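Local coordinates for protein glutamate racemase (Escherichia coli, PDB 2JFN) that is an alpha/beta enzyme of the Asp/Glu/hydantoin racemase family, modelled with glutamic acid and uridine-5'-diphosphate-N-acetylmuramoyl-L-alanine bound, at residues H42-P45 and D46-Y49; W237-E240 and H241-D245. All coordinates share one frame; numbering follows the deposited sequence.

Interaction 1 of 2, residues H42-P45 and D46-Y49; sequences HLLP and DLHY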
loop_
_atom_site.group_PDB
_atom_site.type_symbol
_atom_site.label_atom_id
_atom_site.label_comp_id
_atom_site.label_asym_id
_atom_site.label_seq_id
_atom_site.Cartn_x
_atom_site.Cartn_y
_atom_site.Cartn_z
ATOM N N HIS A 42 2.282 14.774 -1.098
ATOM C CA HIS A 42 2.365 15.847 -0.120
ATOM C C HIS A 42 3.805 16.362 -0.088
ATOM O O HIS A 42 4.050 17.546 0.136
ATOM C CB HIS A 42 1.944 15.337 1.261
ATOM C CG HIS A 42 1.957 16.392 2.321
ATOM N ND1 HIS A 42 3.121 16.939 2.815
ATOM C CD2 HIS A 42 0.945 17.008 2.979
ATOM C CE1 HIS A 42 2.828 17.844 3.732
ATOM N NE2 HIS A 42 1.513 17.905 3.851
ATOM N N LEU A 43 4.753 15.462 -0.335
ATOM C CA LEU A 43 6.167 15.807 -0.343
ATOM C C LEU A 43 6.635 16.279 -1.724
ATOM O O LEU A 43 7.464 17.181 -1.833
ATOM C CB LEU A 43 6.991 14.593 0.099
ATOM C CG LEU A 43 8.495 14.777 0.310
ATOM C CD1 LEU A 43 8.730 15.803 1.415
ATOM C CD2 LEU A 43 9.134 13.445 0.682
ATOM N N LEU A 44 6.100 15.664 -2.776
ATOM C CA LEU A 44 6.458 16.002 -4.158
ATOM C C LEU A 44 5.164 16.209 -4.941
ATOM O O LEU A 44 4.759 15.361 -5.739
ATOM C CB LEU A 44 7.264 14.857 -4.768
ATOM C CG LEU A 44 8.480 14.427 -3.949
ATOM C CD1 LEU A 44 8.900 13.028 -4.343
ATOM C CD2 LEU A 44 9.608 15.426 -4.154
ATOM N N PRO A 45 4.505 17.359 -4.734
ATOM C CA PRO A 45 3.241 17.725 -5.382
ATOM C C PRO A 45 3.159 17.997 -6.886
ATOM O O PRO A 45 2.064 17.959 -7.451
ATOM C CB PRO A 45 2.785 18.933 -4.565
ATOM C CG PRO A 45 4.076 19.586 -4.206
ATOM C CD PRO A 45 4.927 18.409 -3.787
ATOM N N ASP A 46 4.283 18.254 -7.549
ATOM C CA ASP A 46 4.215 18.574 -8.976
ATOM C C ASP A 46 4.578 17.470 -9.966
ATOM O O ASP A 46 4.607 17.717 -11.170
ATOM C CB ASP A 46 5.084 19.804 -9.275
ATOM C CG ASP A 46 4.705 21.004 -8.428
ATOM O OD1 ASP A 46 3.529 21.429 -8.489
ATOM O OD2 ASP A 46 5.586 21.525 -7.702
ATOM N N LEU A 47 4.841 16.263 -9.479
ATOM C CA LEU A 47 5.213 15.164 -10.367
ATOM C C LEU A 47 4.072 14.736 -11.279
ATOM O O LEU A 47 2.917 15.113 -11.069
ATOM C CB LEU A 47 5.665 13.955 -9.546
ATOM C CG LEU A 47 6.739 14.195 -8.486
ATOM C CD1 LEU A 47 7.065 12.888 -7.797
ATOM C CD2 LEU A 47 7.981 14.781 -9.135
ATOM N N HIS A 48 4.409 13.968 -12.311
ATOM C CA HIS A 48 3.401 13.435 -13.224
ATOM C C HIS A 48 3.103 12.060 -12.646
ATOM O O HIS A 48 3.858 11.109 -12.868
ATOM C CB HIS A 48 3.944 13.260 -14.644
ATOM C CG HIS A 48 3.036 12.465 -15.536
ATOM N ND1 HIS A 48 3.495 11.466 -16.369
ATOM C CD2 HIS A 48 1.697 12.530 -15.732
ATOM C CE1 HIS A 48 2.479 10.951 -17.040
ATOM N NE2 HIS A 48 1.377 11.580 -16.671
ATOM N N TYR A 49 2.017 11.963 -11.896
ATOM C CA TYR A 49 1.659 10.704 -11.266
ATOM C C TYR A 49 0.751 9.804 -12.090
ATOM O O TYR A 49 -0.164 10.261 -12.782
ATOM C CB TYR A 49 0.987 10.954 -9.911
ATOM C CG TYR A 49 1.902 11.503 -8.837
ATOM C CD1 TYR A 49 1.921 12.863 -8.534
ATOM C CD2 TYR A 49 2.731 10.651 -8.103
ATOM C CE1 TYR A 49 2.743 13.372 -7.512
ATOM C CE2 TYR A 49 3.556 11.141 -7.088
ATOM C CZ TYR A 49 3.554 12.504 -6.797
ATOM O OH TYR A 49 4.357 12.978 -5.778
HETATM O O HOH W 1 0.764 16.299 -9.663
#
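Tyr49, two residues past a tight turn, reaches back to bond Leu44 at the turn's start, while Leu44 and Leu47 pack against each other. The phenol OH of Tyr49 donates to Leu44 O at 2.4 Å, a very short hydrogen bond whose exact length is doubtful. The carbonyl oxygen lies at the edge of the ring, near its plane, beside CE1 and CZ. With CG beside the backbone N (chi1 -69°), the phenol points across the turn, and its OH also lies 3.6 Å from Leu44 CB. Leu44 is the first residue past helix 33-43 to abandon helical geometry and opens a type I beta turn ending at Leu47. The turn completes the helix-to-strand connection of a beta-alpha-beta unit, in which strands 21-28 and 48-53 run parallel. On the apolar side, Leu47 CD1 approaches Leu44 CB to 3.6 Å and Leu44 CD1 to 3.9 Å, the two side chains crossing at a slant. The CG of Leu47 sits 3.6 Å from Leu44 O, while its CB lies over one face of the Tyr49 ring, offset toward the rim. A water lies 3.1 Å from Pro45 O and 2.8 Å from Leu47 O, at the ring edge. Tyr37 of the preceding helix makes an edge-to-face contact with Tyr49.

Interaction 2 of 2, residues W237-E240 and H241-D245; sequences WLLE and HEAPD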
loop_
_atom_site.group_PDB
_atom_site.type_symbol
_atom_site.label_atom_id
_atom_site.label_comp_id
_atom_site.label_asym_id
_atom_site.label_seq_id
_atom_site.Cartn_x
_atom_site.Cartn_y
_atom_site.Cartn_z
ATOM N N TRP A 237 14.465 10.733 -2.474
ATOM C CA TRP A 237 15.895 10.446 -2.539
ATOM C C TRP A 237 16.265 9.777 -3.867
ATOM O O TRP A 237 17.294 10.096 -4.470
ATOM C CB TRP A 237 16.319 9.530 -1.388
ATOM C CG TRP A 237 17.816 9.386 -1.262
ATOM C CD1 TRP A 237 18.678 10.260 -0.653
ATOM C CD2 TRP A 237 18.629 8.325 -1.786
ATOM N NE1 TRP A 237 19.974 9.806 -0.763
ATOM C CE2 TRP A 237 19.972 8.622 -1.453
ATOM C CE3 TRP A 237 18.354 7.154 -2.504
ATOM C CZ2 TRP A 237 21.037 7.788 -1.815
ATOM C CZ3 TRP A 237 19.416 6.325 -2.866
ATOM C CH2 TRP A 237 20.740 6.648 -2.519
ATOM N N LEU A 238 15.431 8.843 -4.312
ATOM C CA LEU A 238 15.685 8.131 -5.559
ATOM C C LEU A 238 15.525 9.035 -6.772
ATOM O O LEU A 238 16.248 8.893 -7.759
ATOM C CB LEU A 238 14.752 6.925 -5.678
ATOM C CG LEU A 238 15.020 5.811 -4.667
ATOM C CD1 LEU A 238 13.939 4.758 -4.757
ATOM C CD2 LEU A 238 16.385 5.193 -4.931
ATOM N N LEU A 239 14.581 9.963 -6.709
ATOM C CA LEU A 239 14.379 10.872 -7.824
ATOM C C LEU A 239 15.595 11.788 -7.937
ATOM O O LEU A 239 15.838 12.391 -8.983
ATOM C CB LEU A 239 13.110 11.701 -7.618
ATOM C CG LEU A 239 11.791 10.925 -7.748
ATOM C CD1 LEU A 239 10.623 11.825 -7.395
ATOM C CD2 LEU A 239 11.651 10.387 -9.170
ATOM N N GLU A 240 16.362 11.871 -6.855
ATOM C CA GLU A 240 17.544 12.721 -6.823
ATOM C C GLU A 240 18.834 12.001 -7.167
ATOM O O GLU A 240 19.702 12.568 -7.824
ATOM C CB GLU A 240 17.698 13.364 -5.441
ATOM C CG GLU A 240 16.627 14.389 -5.099
ATOM C CD GLU A 240 16.527 15.491 -6.141
ATOM O OE1 GLU A 240 17.572 16.108 -6.459
ATOM O OE2 GLU A 240 15.404 15.740 -6.640
ATOM N N HIS A 241 18.962 10.752 -6.731
ATOM C CA HIS A 241 20.192 10.010 -6.966
ATOM C C HIS A 241 20.146 8.799 -7.904
ATOM O O HIS A 241 21.185 8.182 -8.145
ATOM C CB HIS A 241 20.768 9.575 -5.611
ATOM C CG HIS A 241 20.984 10.708 -4.653
ATOM N ND1 HIS A 241 21.394 10.514 -3.351
ATOM C CD2 HIS A 241 20.836 12.046 -4.803
ATOM C CE1 HIS A 241 21.485 11.682 -2.740
ATOM N NE2 HIS A 241 21.153 12.628 -3.599
ATOM N N GLU A 242 18.978 8.454 -8.447
ATOM C CA GLU A 242 18.903 7.280 -9.319
ATOM C C GLU A 242 17.938 7.298 -10.502
ATOM O O GLU A 242 18.180 6.627 -11.503
ATOM C CB GLU A 242 18.588 6.035 -8.484
ATOM C CG GLU A 242 19.713 5.574 -7.584
ATOM C CD GLU A 242 19.317 4.381 -6.741
ATOM O OE1 GLU A 242 18.667 3.454 -7.281
ATOM O OE2 GLU A 242 19.663 4.364 -5.541
ATOM N N ALA A 243 16.849 8.049 -10.393
ATOM C CA ALA A 243 15.847 8.087 -11.454
ATOM C C ALA A 243 16.304 8.679 -12.784
ATOM O O ALA A 243 16.935 9.738 -12.828
ATOM C CB ALA A 243 14.610 8.833 -10.968
ATOM N N PRO A 244 15.987 7.994 -13.895
ATOM C CA PRO A 244 16.369 8.487 -15.221
ATOM C C PRO A 244 15.474 9.673 -15.571
ATOM O O PRO A 244 14.412 9.851 -14.969
ATOM C CB PRO A 244 16.124 7.276 -16.121
ATOM C CG PRO A 244 14.959 6.592 -15.445
ATOM C CD PRO A 244 15.353 6.664 -13.987
ATOM N N ASP A 245 15.900 10.483 -16.536
ATOM C CA ASP A 245 15.141 11.661 -16.954
ATOM C C ASP A 245 13.872 11.313 -17.736
ATOM O O ASP A 245 13.778 11.592 -18.932
ATOM C CB ASP A 245 16.029 12.577 -17.811
ATOM C CG ASP A 245 15.385 13.923 -18.090
ATOM O OD1 ASP A 245 15.776 14.588 -19.073
ATOM O OD2 ASP A 245 14.492 14.329 -17.319
#
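Leu238 O accepts hydrogen bonds from both Glu242 N and Ala243 N, each at 2.8 Å and from opposite faces of the carbonyl plane, while His241 N hydrogen-bonds to Trp237 O in the usual i to i+4 manner as the helix ends. Glu242 is the first residue to leave helical angles, and the bond from Ala243 spans one residue more than an alpha-helical one. One turn of helix also sets His241 over one face of the Trp237 indole. The imidazole directs an edge at that face in a T-shaped pair, the planes 68° apart, and its ND1 leads, 3.0 Å from Trp237 CE2. Trp237 holds CG anti to its own N (chi1 -170°), which places the indole alongside the following turn, and His241 CB makes a CH-pi contact 4.2 Å above the six-membered ring centroid. Glu242, extended beyond CG, brings OE2 to 3.3 Å from Trp237 CZ3 at the ring edge, its carboxylate nearly perpendicular to the indole; the same oxygen is 3.4 Å from Leu238 CD2. Ala243 CB meets Leu239 CD2 at 3.8 Å. This end of helix 228-241 rests through Leu238 and Leu239 on Leu87 of strand 87-90, and Pro244 packs on Phe109 and Pro110 ahead of strand 247-248.

In the fold
The two contacts show how helix ends far apart in sequence can pack against each other and lead into strands of one mixed sheet. Interaction 1 comes first, between helix 33-43 and strand 48-53; interaction 2 follows almost 200 residues later, where helix 228-241 gives way to the loop before strand 247-248. Both emerging strands pair with strand 21-28, one parallel and one antiparallel. Their centres are 14 Å apart on the same side of the chain's centre, yet they touch: Leu239 CD1 packs 3.7 Å from both Leu44 CD1 and Leu47 CD1. An apolar seam thus joins the 44-47 turn to helix 228-241. The side chain of Leu238 lies about 6 Å from the bound uridine-5'-diphosphate-N-acetylmuramoyl-L-alanine, that of Leu44 about 12 Å.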